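Local coordinates for protein putative glutathionylspermidine synthase (Methylobacillus flagellatus, PDB 3N6X) that probably acts as an ATP-dependent ligase of the circularly permuted ATP-grasp type 2 family, with glutathionylspermidine synthesis as its putative reaction, at residues 99-104 with 332-337; 91-96 with 338-343; 116-121 with 324-329; 140-145 with 162-167. All blocks are in the same frame, centred on the assembly; numbering follows the deposited sequence.

Interaction 1: residues 99-104 with 332-337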
loop_
_atom_site.group_PDB
_atom_site.type_symbol
_atom_site.label_atom_id
_atom_site.label_comp_id
_atom_site.label_asym_id
_atom_site.label_seq_id
_atom_site.Cartn_x
_atom_site.Cartn_y
_atom_site.Cartn_z
ATOM N N ASN A 99 -3.179 13.592 5.730
ATOM C CA ASN A 99 -4.541 14.128 5.557
ATOM C C ASN A 99 -4.630 15.591 5.951
ATOM O O ASN A 99 -5.344 16.348 5.309
ATOM C CB ASN A 99 -5.576 13.290 6.335
ATOM C CG ASN A 99 -6.129 12.143 5.516
ATOM O OD1 ASN A 99 -6.519 12.307 4.352
ATOM N ND2 ASN A 99 -6.118 10.944 6.080
HETATM N N MSE A 100 -3.908 15.997 7.002
HETATM C CA MSE A 100 -3.874 17.397 7.416
HETATM C C MSE A 100 -3.085 18.250 6.403
HETATM O O MSE A 100 -3.474 19.383 6.119
HETATM C CB MSE A 100 -3.304 17.526 8.817
HETATM C CG MSE A 100 -4.221 16.936 9.865
HETATM SE SE MSE A 100 -3.459 17.000 11.618
HETATM C CE MSE A 100 -3.861 18.868 11.980
ATOM N N PHE A 101 -2.036 17.663 5.800
ATOM C CA PHE A 101 -1.265 18.309 4.735
ATOM C C PHE A 101 -2.161 18.580 3.528
ATOM O O PHE A 101 -2.162 19.695 3.009
ATOM C CB PHE A 101 -0.059 17.440 4.318
ATOM C CG PHE A 101 0.584 17.892 3.029
ATOM C CD1 PHE A 101 1.321 19.075 2.977
ATOM C CD2 PHE A 101 0.427 17.158 1.860
ATOM C CE1 PHE A 101 1.885 19.516 1.776
ATOM C CE2 PHE A 101 0.979 17.604 0.652
ATOM C CZ PHE A 101 1.718 18.775 0.619
ATOM N N LEU A 102 -2.968 17.564 3.118
ATOM C CA LEU A 102 -3.894 17.665 1.977
ATOM C C LEU A 102 -4.987 18.714 2.200
ATOM O O LEU A 102 -5.262 19.498 1.305
ATOM C CB LEU A 102 -4.481 16.289 1.606
ATOM C CG LEU A 102 -3.490 15.361 0.889
ATOM C CD1 LEU A 102 -3.946 13.900 0.957
ATOM C CD2 LEU A 102 -3.258 15.807 -0.576
ATOM N N HIS A 103 -5.536 18.794 3.412
ATOM C CA HIS A 103 -6.473 19.857 3.746
ATOM C C HIS A 103 -5.757 21.224 3.662
ATOM O O HIS A 103 -6.317 22.185 3.138
ATOM C CB HIS A 103 -7.066 19.646 5.153
ATOM C CG HIS A 103 -7.942 20.771 5.585
ATOM N ND1 HIS A 103 -9.277 20.827 5.217
ATOM C CD2 HIS A 103 -7.626 21.906 6.254
ATOM C CE1 HIS A 103 -9.739 21.972 5.701
ATOM N NE2 HIS A 103 -8.785 22.655 6.337
ATOM N N ASP A 104 -4.521 21.300 4.164
ATOM C CA ASP A 104 -3.761 22.550 4.153
ATOM C C ASP A 104 -3.427 23.056 2.724
ATOM O O ASP A 104 -3.699 24.225 2.437
ATOM C CB ASP A 104 -2.498 22.424 5.013
ATOM C CG ASP A 104 -1.803 23.733 5.334
ATOM O OD1 ASP A 104 -2.492 24.762 5.429
ATOM O OD2 ASP A 104 -0.596 23.708 5.585
ATOM N N ARG A 332 5.832 16.997 12.326
ATOM C CA ARG A 332 6.264 18.063 13.252
ATOM C C ARG A 332 5.370 19.287 13.151
ATOM O O ARG A 332 4.918 19.780 14.173
ATOM C CB ARG A 332 7.731 18.454 12.990
ATOM C CG ARG A 332 8.691 17.298 13.142
ATOM C CD ARG A 332 10.122 17.712 12.969
ATOM N NE ARG A 332 11.018 16.656 13.429
ATOM C CZ ARG A 332 11.735 15.880 12.627
ATOM N NH1 ARG A 332 11.742 16.094 11.316
ATOM N NH2 ARG A 332 12.481 14.913 13.128
ATOM N N PHE A 333 5.059 19.746 11.916
ATOM C CA PHE A 333 4.236 20.945 11.708
ATOM C C PHE A 333 2.762 20.772 12.152
ATOM O O PHE A 333 2.249 21.608 12.887
ATOM C CB PHE A 333 4.328 21.428 10.240
ATOM C CG PHE A 333 3.608 22.734 9.952
ATOM C CD1 PHE A 333 4.185 23.960 10.292
ATOM C CD2 PHE A 333 2.360 22.740 9.328
ATOM C CE1 PHE A 333 3.523 25.166 10.020
ATOM C CE2 PHE A 333 1.702 23.944 9.059
ATOM C CZ PHE A 333 2.288 25.151 9.410
ATOM N N TYR A 334 2.084 19.714 11.694
ATOM C CA TYR A 334 0.659 19.535 11.989
ATOM C C TYR A 334 0.370 18.948 13.325
ATOM O O TYR A 334 -0.677 19.253 13.907
ATOM C CB TYR A 334 -0.042 18.707 10.888
ATOM C CG TYR A 334 0.020 19.380 9.534
ATOM C CD1 TYR A 334 -0.660 20.571 9.294
ATOM C CD2 TYR A 334 0.781 18.843 8.502
ATOM C CE1 TYR A 334 -0.596 21.201 8.051
ATOM C CE2 TYR A 334 0.896 19.489 7.278
ATOM C CZ TYR A 334 0.203 20.666 7.053
ATOM O OH TYR A 334 0.289 21.269 5.830
ATOM N N LEU A 335 1.218 18.021 13.783
ATOM C CA LEU A 335 0.934 17.291 15.010
ATOM C C LEU A 335 1.785 17.720 16.197
ATOM O O LEU A 335 1.494 17.312 17.320
ATOM C CB LEU A 335 1.064 15.779 14.769
ATOM C CG LEU A 335 0.188 15.198 13.654
ATOM C CD1 LEU A 335 0.627 13.793 13.311
ATOM C CD2 LEU A 335 -1.280 15.196 14.059
ATOM N N GLY A 336 2.841 18.507 15.941
ATOM C CA GLY A 336 3.772 18.945 16.979
ATOM C C GLY A 336 4.492 17.783 17.635
ATOM O O GLY A 336 4.801 17.834 18.828
ATOM N N GLU A 337 4.749 16.709 16.854
ATOM C CA GLU A 337 5.362 15.475 17.348
ATOM C C GLU A 337 6.563 15.115 16.513
ATOM O O GLU A 337 6.657 15.523 15.355
ATOM C CB GLU A 337 4.356 14.302 17.250
ATOM C CG GLU A 337 3.104 14.443 18.094
ATOM C CD GLU A 337 2.065 13.351 17.874
ATOM O OE1 GLU A 337 2.271 12.477 16.996
ATOM O OE2 GLU A 337 1.039 13.372 18.588
#
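The CA atoms of Met100 and Tyr334 lie 6.8 Å apart where the end of helix 327-335 comes up against the C-terminal part of helix 81-105. Most of this helix-helix contact is made by the tyrosine. With CG anti to the carbonyl carbon (chi1 -61°), its ring reaches over the backbone of the other helix, sliding past the side chain of Met100, a selenomethionine that runs the opposite way. One ring face rests on the Met100-Phe101 peptide, with Met100 C over the ring centre and Phe101 N displaced toward the rim. Met100 CB adds a CH-pi contact, 4.3 Å from the centroid of the Tyr334 ring. The opposite face is backed near its rim by CD2 of Phe333. At the far end Tyr334 OH donates a hydrogen bond of 2.6 Å to the anti lone pair of Asp104 OD2, the carboxylate standing almost perpendicular to the phenol ring (85°). That carboxylate also accepts from the backbone N-H groups of Glu110 and Ile111, an environment likely to favour its charged form. On the outer side Met100 bends at chi3, which leaves SE 3.7 Å from Leu335 CD2 and CE 3.7 Å from Tyr334 O. Phe101 touches the tyrosine with CB, 3.7 Å from Tyr334 CE2, and then turns its ring away to pack on Ala318 and Ile121. The contact is thus bordered by helix 316-319 behind Phe101 and by helix 110-113, whose Ile111 packs on Phe101, Phe333 and Tyr334.

Interaction 2: residues 91-96 with 338-343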
loop_
_atom_site.group_PDB
_atom_site.type_symbol
_atom_site.label_atom_id
_atom_site.label_comp_id
_atom_site.label_asym_id
_atom_site.label_seq_id
_atom_site.Cartn_x
_atom_site.Cartn_y
_atom_site.Cartn_z
ATOM N N ALA A 91 2.040 4.376 11.796
ATOM C CA ALA A 91 1.271 4.485 10.543
ATOM C C ALA A 91 0.106 5.469 10.669
ATOM O O ALA A 91 -0.104 6.275 9.765
ATOM C CB ALA A 91 0.769 3.109 10.106
ATOM N N ILE A 92 -0.616 5.451 11.823
ATOM C CA ILE A 92 -1.739 6.376 12.075
ATOM C C ILE A 92 -1.230 7.824 12.145
ATOM O O ILE A 92 -1.856 8.730 11.582
ATOM C CB ILE A 92 -2.534 5.966 13.357
ATOM C CG1 ILE A 92 -3.368 4.697 13.100
ATOM C CG2 ILE A 92 -3.429 7.130 13.879
ATOM C CD1 ILE A 92 -3.861 3.968 14.378
ATOM N N GLN A 93 -0.082 8.034 12.827
ATOM C CA GLN A 93 0.524 9.362 12.973
ATOM C C GLN A 93 0.854 9.944 11.605
ATOM O O GLN A 93 0.517 11.097 11.331
ATOM C CB GLN A 93 1.795 9.283 13.847
ATOM C CG GLN A 93 2.508 10.628 13.982
ATOM C CD GLN A 93 3.916 10.485 14.458
ATOM O OE1 GLN A 93 4.768 9.884 13.799
ATOM N NE2 GLN A 93 4.203 11.079 15.586
ATOM N N ARG A 94 1.490 9.119 10.734
ATOM C CA ARG A 94 1.907 9.504 9.396
ATOM C C ARG A 94 0.710 9.848 8.521
ATOM O O ARG A 94 0.710 10.887 7.864
ATOM C CB ARG A 94 2.739 8.380 8.762
ATOM C CG ARG A 94 3.422 8.795 7.471
ATOM C CD ARG A 94 4.269 7.678 6.893
ATOM N NE ARG A 94 4.886 8.079 5.624
ATOM C CZ ARG A 94 6.138 8.517 5.505
ATOM N NH1 ARG A 94 6.923 8.608 6.574
ATOM N NH2 ARG A 94 6.616 8.859 4.317
ATOM N N VAL A 95 -0.326 9.000 8.541
ATOM C CA VAL A 95 -1.537 9.202 7.748
ATOM C C VAL A 95 -2.341 10.410 8.231
ATOM O O VAL A 95 -2.840 11.167 7.396
ATOM C CB VAL A 95 -2.362 7.891 7.625
ATOM C CG1 VAL A 95 -3.751 8.144 7.023
ATOM C CG2 VAL A 95 -1.598 6.868 6.797
ATOM N N LYS A 96 -2.360 10.678 9.562
ATOM C CA LYS A 96 -3.037 11.894 10.060
ATOM C C LYS A 96 -2.370 13.141 9.510
ATOM O O LYS A 96 -3.057 14.032 9.031
ATOM C CB LYS A 96 -3.084 11.943 11.596
ATOM C CG LYS A 96 -4.147 11.025 12.197
ATOM C CD LYS A 96 -4.015 10.949 13.723
ATOM C CE LYS A 96 -5.245 10.358 14.377
ATOM N NZ LYS A 96 -5.053 10.179 15.843
ATOM N N GLU A 338 7.425 14.254 17.056
ATOM C CA GLU A 338 8.531 13.682 16.319
ATOM C C GLU A 338 8.022 12.439 15.559
ATOM O O GLU A 338 7.207 11.681 16.104
ATOM C CB GLU A 338 9.671 13.289 17.288
ATOM C CG GLU A 338 10.616 14.444 17.610
ATOM C CD GLU A 338 11.305 15.043 16.395
ATOM O OE1 GLU A 338 12.130 14.339 15.765
ATOM O OE2 GLU A 338 10.980 16.201 16.045
ATOM N N PRO A 339 8.469 12.211 14.297
ATOM C CA PRO A 339 7.998 11.025 13.555
ATOM C C PRO A 339 8.339 9.711 14.255
ATOM O O PRO A 339 9.489 9.508 14.649
ATOM C CB PRO A 339 8.727 11.139 12.207
ATOM C CG PRO A 339 9.083 12.581 12.092
ATOM C CD PRO A 339 9.392 13.026 13.478
ATOM N N ILE A 340 7.344 8.809 14.401
ATOM C CA ILE A 340 7.569 7.484 15.004
ATOM C C ILE A 340 8.312 6.599 13.986
ATOM O O ILE A 340 9.291 5.939 14.338
ATOM C CB ILE A 340 6.225 6.837 15.483
ATOM C CG1 ILE A 340 5.587 7.652 16.636
ATOM C CG2 ILE A 340 6.409 5.333 15.858
ATOM C CD1 ILE A 340 4.085 7.380 16.843
ATOM N N LEU A 341 7.849 6.603 12.727
ATOM C CA LEU A 341 8.476 5.827 11.644
ATOM C C LEU A 341 9.385 6.715 10.808
ATOM O O LEU A 341 9.042 7.866 10.537
ATOM C CB LEU A 341 7.408 5.172 10.746
ATOM C CG LEU A 341 6.419 4.225 11.432
ATOM C CD1 LEU A 341 5.324 3.792 10.458
ATOM C CD2 LEU A 341 7.128 3.004 12.026
ATOM N N SER A 342 10.523 6.187 10.381
ATOM C CA SER A 342 11.482 6.983 9.622
ATOM C C SER A 342 11.303 6.860 8.148
ATOM O O SER A 342 11.050 5.769 7.639
ATOM C CB SER A 342 12.917 6.599 9.981
ATOM O OG SER A 342 13.294 7.145 11.232
ATOM N N ASN A 343 11.552 7.966 7.442
ATOM C CA ASN A 343 11.650 8.001 6.000
ATOM C C ASN A 343 13.001 7.386 5.616
ATOM O O ASN A 343 13.890 7.244 6.464
ATOM C CB ASN A 343 11.616 9.453 5.513
ATOM C CG ASN A 343 10.314 9.889 4.892
ATOM O OD1 ASN A 343 9.232 9.373 5.197
ATOM N ND2 ASN A 343 10.387 10.890 4.035
HETATM O O HOH W 1 5.176 7.993 11.933
HETATM O O HOH W 2 6.543 8.552 9.421
#
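Gln93 and Arg94, consecutive residues of helix 81-105, reach across to the 338-343 segment in this circularly permuted ATP-grasp protein, where a loop leads from helix 327-335 into the short strand 342-343. The tight part centres on buried Gln93, Arg94 and Leu341. Gln93 grips the loop backbone twice: its OE1 accepts from Ile340 N at 2.9 Å, in the carbonyl plane on a lone pair and nearly straight (165°), and its NE2 donates to Glu338 O at 3.1 Å from above the plane of the Glu338 carbonyl, and also to Glu337 OE1. Leu341 CD1 lies 3.6 Å from Ala91 N, against the helix backbone, and the extended Arg94 chain carries its guanidinium to Asn343. There a salt bridge from NE to Asp162 holds the other edge of the group, while Tyr324 O accepts from Asn343 ND2 and steadies the amide. Two waters add further links, one from Gln93 OE1 to Leu341 N, the other from Arg94 NH1 to Leu341 O. Toward solvent the contact becomes looser, with exposed Glu338 turning away to a salt bridge with Arg332 and exposed Ile340 laying CG1 3.7 Å from Gln93 OE1. In the Arg94-Asn343 pair, Asn343 OD1 takes two bonds within the guanidinium plane, at 2.8 Å from both Arg94 NH1 and Arg94 NH2.

Interaction 3: residues 116-121 with 324-329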
loop_
_atom_site.group_PDB
_atom_site.type_symbol
_atom_site.label_atom_id
_atom_site.label_comp_id
_atom_site.label_asym_id
_atom_site.label_seq_id
_atom_site.Cartn_x
_atom_site.Cartn_y
_atom_site.Cartn_z
ATOM N N ILE A 116 8.243 25.741 5.239
ATOM C CA ILE A 116 8.582 24.322 5.439
ATOM C C ILE A 116 8.483 23.490 4.148
ATOM O O ILE A 116 9.400 22.719 3.835
ATOM C CB ILE A 116 7.815 23.724 6.647
ATOM C CG1 ILE A 116 8.335 24.342 7.960
ATOM C CG2 ILE A 116 7.927 22.191 6.678
ATOM C CD1 ILE A 116 7.309 24.635 8.936
ATOM N N VAL A 117 7.408 23.675 3.384
ATOM C CA VAL A 117 7.269 23.025 2.082
ATOM C C VAL A 117 7.400 24.106 1.017
ATOM O O VAL A 117 6.717 25.122 1.102
ATOM C CB VAL A 117 5.941 22.210 1.943
ATOM C CG1 VAL A 117 5.735 21.726 0.506
ATOM C CG2 VAL A 117 5.918 21.028 2.912
ATOM N N PRO A 118 8.344 23.958 0.058
ATOM C CA PRO A 118 8.505 24.992 -0.990
ATOM C C PRO A 118 7.249 25.186 -1.826
ATOM O O PRO A 118 6.456 24.252 -1.974
ATOM C CB PRO A 118 9.640 24.438 -1.865
ATOM C CG PRO A 118 10.322 23.429 -1.037
ATOM C CD PRO A 118 9.281 22.840 -0.146
ATOM N N SER A 119 7.105 26.372 -2.443
ATOM C CA SER A 119 5.965 26.675 -3.319
ATOM C C SER A 119 6.053 25.905 -4.646
ATOM O O SER A 119 5.077 25.848 -5.376
ATOM C CB SER A 119 5.866 28.178 -3.582
ATOM O OG SER A 119 6.781 28.595 -4.586
ATOM N N SER A 120 7.216 25.282 -4.939
ATOM C CA SER A 120 7.399 24.491 -6.163
ATOM C C SER A 120 6.469 23.281 -6.204
ATOM O O SER A 120 6.174 22.775 -7.288
ATOM C CB SER A 120 8.852 24.059 -6.321
ATOM O OG SER A 120 9.335 23.399 -5.165
ATOM N N ILE A 121 5.940 22.864 -5.025
ATOM C CA ILE A 121 4.956 21.774 -4.920
ATOM C C ILE A 121 3.712 22.074 -5.792
ATOM O O ILE A 121 3.057 21.154 -6.268
ATOM C CB ILE A 121 4.579 21.496 -3.419
ATOM C CG1 ILE A 121 3.915 20.129 -3.255
ATOM C CG2 ILE A 121 3.701 22.618 -2.819
ATOM C CD1 ILE A 121 4.280 19.442 -2.032
ATOM N N TYR A 324 7.233 13.149 -0.828
ATOM C CA TYR A 324 7.637 12.118 0.127
ATOM C C TYR A 324 8.675 12.616 1.140
ATOM O O TYR A 324 8.596 12.284 2.329
ATOM C CB TYR A 324 8.171 10.875 -0.639
ATOM C CG TYR A 324 8.864 9.856 0.243
ATOM C CD1 TYR A 324 8.130 8.932 0.989
ATOM C CD2 TYR A 324 10.253 9.811 0.332
ATOM C CE1 TYR A 324 8.765 7.986 1.795
ATOM C CE2 TYR A 324 10.899 8.882 1.151
ATOM C CZ TYR A 324 10.153 7.964 1.870
ATOM O OH TYR A 324 10.793 7.064 2.684
ATOM N N ILE A 325 9.631 13.426 0.677
ATOM C CA ILE A 325 10.724 13.898 1.519
ATOM C C ILE A 325 10.289 14.882 2.618
ATOM O O ILE A 325 11.021 15.071 3.590
ATOM C CB ILE A 325 11.906 14.409 0.654
ATOM C CG1 ILE A 325 11.510 15.669 -0.153
ATOM C CG2 ILE A 325 12.437 13.266 -0.282
ATOM C CD1 ILE A 325 12.700 16.438 -0.768
ATOM N N TYR A 326 9.085 15.481 2.487
ATOM C CA TYR A 326 8.574 16.456 3.466
ATOM C C TYR A 326 7.681 15.847 4.540
ATOM O O TYR A 326 7.277 16.551 5.462
ATOM C CB TYR A 326 7.842 17.606 2.747
ATOM C CG TYR A 326 8.714 18.304 1.727
ATOM C CD1 TYR A 326 9.805 19.075 2.121
ATOM C CD2 TYR A 326 8.475 18.160 0.362
ATOM C CE1 TYR A 326 10.639 19.683 1.182
ATOM C CE2 TYR A 326 9.293 18.773 -0.585
ATOM C CZ TYR A 326 10.388 19.513 -0.171
ATOM O OH TYR A 326 11.192 20.113 -1.101
ATOM N N VAL A 327 7.367 14.548 4.428
ATOM C CA VAL A 327 6.459 13.879 5.365
ATOM C C VAL A 327 6.892 14.001 6.841
ATOM O O VAL A 327 6.085 14.471 7.641
ATOM C CB VAL A 327 6.049 12.438 4.926
ATOM C CG1 VAL A 327 5.078 11.820 5.930
ATOM C CG2 VAL A 327 5.423 12.467 3.543
ATOM N N PRO A 328 8.191 13.766 7.207
ATOM C CA PRO A 328 8.598 13.977 8.609
ATOM C C PRO A 328 8.330 15.406 9.105
ATOM O O PRO A 328 7.913 15.584 10.252
ATOM C CB PRO A 328 10.097 13.642 8.601
ATOM C CG PRO A 328 10.280 12.751 7.455
ATOM C CD PRO A 328 9.308 13.210 6.409
ATOM N N GLU A 329 8.501 16.419 8.217
ATOM C CA GLU A 329 8.231 17.825 8.551
ATOM C C GLU A 329 6.736 18.101 8.702
ATOM O O GLU A 329 6.361 18.978 9.489
ATOM C CB GLU A 329 8.857 18.784 7.516
ATOM C CG GLU A 329 10.365 18.957 7.636
ATOM C CD GLU A 329 10.904 19.223 9.030
ATOM O OE1 GLU A 329 10.295 20.030 9.767
ATOM O OE2 GLU A 329 11.933 18.611 9.388
#
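Tyr326 meets Val117 and Pro118 near the N-terminal end of helix 327-335, and the contact is made entirely by van der Waals packing, with no hydrogen bond joining the two segments. Along 324-329, Tyr324 faces another part of the protein, anchored through its OH to strand 157-163. Ile325 backs the Tyr326 ring from within the segment, setting CG1 over one face, offset toward the rim. Tyr326 itself then extends toward the loop, its CG anti to the carbonyl carbon (chi1 -56°). The base of its side chain meets Val117, whose CG2 is 3.9 Å from Tyr326 CB. Farther out, the proline and the phenol come from opposite directions, bringing Pro118 CD to 3.5 Å from Tyr326 CZ and Pro118 CG to 3.4 Å from Tyr326 OH. Three residues beyond Tyr326, Glu329 closes the contact with its aliphatic part: CB lies 3.6 Å from Ile116 CG2, the two side chains crossing at about a right angle. Its chain bends at chi2, and the carboxylate forms a salt bridge with Arg332 on the same helix. The contact lies at the surface and joins the N-terminal end of helix 327-335 to the loop after helix 110-113, on whose Ile111 both Ile116 and Val117 pack, while Val327 turns inward to Arg94 and Leu98 of helix 81-105.

Interaction 4: residues 140-145 with 162-167. With SO4 (sulfate ion), chain B.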
loop_
_atom_site.group_PDB
_atom_site.type_symbol
_atom_site.label_atom_id
_atom_site.label_comp_id
_atom_site.label_asym_id
_atom_site.label_seq_id
_atom_site.Cartn_x
_atom_site.Cartn_y
_atom_site.Cartn_z
ATOM N N VAL A 140 -11.236 14.322 5.443
ATOM C CA VAL A 140 -10.545 13.099 5.050
ATOM C C VAL A 140 -10.332 13.061 3.544
ATOM O O VAL A 140 -11.295 13.136 2.783
ATOM C CB VAL A 140 -11.278 11.827 5.575
ATOM C CG1 VAL A 140 -10.568 10.549 5.118
ATOM C CG2 VAL A 140 -11.401 11.863 7.104
ATOM N N TYR A 141 -9.072 12.928 3.113
ATOM C CA TYR A 141 -8.735 12.843 1.688
ATOM C C TYR A 141 -8.359 11.433 1.328
ATOM O O TYR A 141 -8.803 10.927 0.296
ATOM C CB TYR A 141 -7.595 13.801 1.331
ATOM C CG TYR A 141 -8.006 15.257 1.330
ATOM C CD1 TYR A 141 -8.147 15.967 2.526
ATOM C CD2 TYR A 141 -8.241 15.939 0.132
ATOM C CE1 TYR A 141 -8.564 17.300 2.532
ATOM C CE2 TYR A 141 -8.628 17.288 0.127
ATOM C CZ TYR A 141 -8.765 17.968 1.328
ATOM O OH TYR A 141 -9.122 19.298 1.335
ATOM N N ALA A 142 -7.512 10.796 2.172
ATOM C CA ALA A 142 -7.073 9.429 1.973
ATOM C C ALA A 142 -7.820 8.543 2.948
ATOM O O ALA A 142 -7.354 8.315 4.072
ATOM C CB ALA A 142 -5.561 9.312 2.196
ATOM N N HIS A 143 -9.012 8.075 2.529
ATOM C CA HIS A 143 -9.886 7.181 3.316
ATOM C C HIS A 143 -9.181 5.854 3.501
ATOM O O HIS A 143 -9.318 5.218 4.544
ATOM C CB HIS A 143 -11.257 7.008 2.605
ATOM C CG HIS A 143 -11.948 8.313 2.367
ATOM N ND1 HIS A 143 -11.523 9.182 1.371
ATOM C CD2 HIS A 143 -12.935 8.910 3.074
ATOM C CE1 HIS A 143 -12.290 10.262 1.483
ATOM N NE2 HIS A 143 -13.155 10.146 2.493
ATOM N N ILE A 144 -8.372 5.463 2.495
ATOM C CA ILE A 144 -7.499 4.297 2.558
ATOM C C ILE A 144 -6.075 4.746 2.200
ATOM O O ILE A 144 -5.856 5.343 1.132
ATOM C CB ILE A 144 -7.957 3.148 1.632
ATOM C CG1 ILE A 144 -9.464 2.842 1.790
ATOM C CG2 ILE A 144 -7.073 1.879 1.846
ATOM C CD1 ILE A 144 -9.967 1.841 0.809
ATOM N N ALA A 145 -5.109 4.398 3.055
ATOM C CA ALA A 145 -3.712 4.703 2.826
ATOM C C ALA A 145 -2.882 3.458 3.023
ATOM O O ALA A 145 -2.941 2.838 4.087
ATOM C CB ALA A 145 -3.256 5.782 3.792
ATOM N N ASP A 162 4.386 5.991 0.338
ATOM C CA ASP A 162 2.986 6.152 0.738
ATOM C C ASP A 162 2.090 5.864 -0.491
ATOM O O ASP A 162 2.509 6.127 -1.613
ATOM C CB ASP A 162 2.742 7.580 1.281
ATOM C CG ASP A 162 3.601 7.935 2.496
ATOM O OD1 ASP A 162 3.406 7.314 3.566
ATOM O OD2 ASP A 162 4.446 8.860 2.382
ATOM N N ASN A 163 0.896 5.268 -0.285
ATOM C CA ASN A 163 -0.042 4.951 -1.391
ATOM C C ASN A 163 -1.413 5.500 -1.059
ATOM O O ASN A 163 -2.138 4.896 -0.270
ATOM C CB ASN A 163 -0.115 3.436 -1.643
ATOM C CG ASN A 163 1.217 2.805 -1.917
ATOM O OD1 ASN A 163 1.730 2.840 -3.042
ATOM N ND2 ASN A 163 1.817 2.226 -0.884
ATOM N N LEU A 164 -1.761 6.666 -1.641
ATOM C CA LEU A 164 -2.967 7.409 -1.283
ATOM C C LEU A 164 -3.957 7.609 -2.435
ATOM O O LEU A 164 -4.938 8.345 -2.270
ATOM C CB LEU A 164 -2.563 8.803 -0.708
ATOM C CG LEU A 164 -1.395 8.859 0.290
ATOM C CD1 LEU A 164 -0.954 10.284 0.505
ATOM C CD2 LEU A 164 -1.770 8.249 1.610
ATOM N N ARG A 165 -3.678 7.037 -3.607
ATOM C CA ARG A 165 -4.525 7.239 -4.789
ATOM C C ARG A 165 -5.672 6.210 -4.845
ATOM O O ARG A 165 -6.817 6.555 -4.516
ATOM C CB ARG A 165 -3.667 7.257 -6.078
ATOM C CG ARG A 165 -2.760 8.494 -6.132
ATOM C CD ARG A 165 -1.624 8.366 -7.112
ATOM N NE ARG A 165 -0.524 9.256 -6.752
ATOM C CZ ARG A 165 0.354 9.753 -7.615
ATOM N NH1 ARG A 165 0.266 9.460 -8.905
ATOM N NH2 ARG A 165 1.318 10.559 -7.197
ATOM N N THR A 166 -5.364 4.952 -5.220
ATOM C CA THR A 166 -6.326 3.822 -5.195
ATOM C C THR A 166 -5.573 2.594 -4.587
ATOM O O THR A 166 -5.318 1.615 -5.314
ATOM C CB THR A 166 -6.872 3.509 -6.640
ATOM O OG1 THR A 166 -5.767 3.221 -7.504
ATOM C CG2 THR A 166 -7.726 4.650 -7.223
ATOM N N PRO A 167 -5.045 2.699 -3.314
ATOM C CA PRO A 167 -4.223 1.595 -2.762
ATOM C C PRO A 167 -4.850 0.213 -2.909
ATOM O O PRO A 167 -6.071 0.053 -2.754
ATOM C CB PRO A 167 -4.022 1.994 -1.290
ATOM C CG PRO A 167 -5.038 3.045 -1.031
ATOM C CD PRO A 167 -5.221 3.770 -2.316
HETATM S S SO4 B . -1.845 3.868 -5.139
HETATM O O1 SO4 B . -1.443 2.678 -4.414
HETATM O O2 SO4 B . -2.033 4.967 -4.215
HETATM O O3 SO4 B . -0.817 4.190 -6.106
HETATM O O4 SO4 B . -3.063 3.612 -5.853
#
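Leu164 holds CG anti to its carbonyl carbon (chi1 -43°), which carries CD2 back to the methyl groups of Ala145 and Ala142, with CB atoms 3.6 and 4.0 Å from Leu164 CD2. In Ile144 it is CG2 that stands anti to the backbone N, and this branch lies 3.7 Å from Pro167 CG. The ring of Pro167 also presses on the backbone, CG being 3.3 Å from Ile144 O. No hydrogen bond links the two segments; a CA-H...O contact joins Ala145 CA to Asn163 O at 3.5 Å. Between Leu164 and Pro167 the chain curls round a sulfate, probably taken from the crystallisation liquor. Arg165 N donates to its O2 and Thr166 N to its O4, each at 2.7 Å, and Thr166 OG1 adds a longer bond to O4. The arginine's guanidinium is engaged elsewhere, in a salt bridge through NE with Asp319. These segments form the open end of the hairpin of strands 144-151 and 157-163, with strand 423-435 bonded to the backbone of Ala145 and helix 81-105 packing on Ala145 through Val95.

In the fold
From the N terminus, helix 81-105 supplies the first halves of interaction 2 (91-96) and interaction 1 (99-104). The chain then gives the loop used in interaction 3 (116-121) and enters the hairpin, where interaction 4 closes the shortest loop, between 140-145 and 162-167. The return comes much later and in reverse order: 324-329 closes interaction 3, 332-337 interaction 1 and 338-343 interaction 2. The four loops are therefore nested, 4 within 3 within 1 within 2, and none cross. Interactions 1 and 2 hold helix 327-335 and the loop after it on helix 81-105, interaction 3 ties that helix to the loop after helix 110-113, and interaction 4 lies at the hairpin.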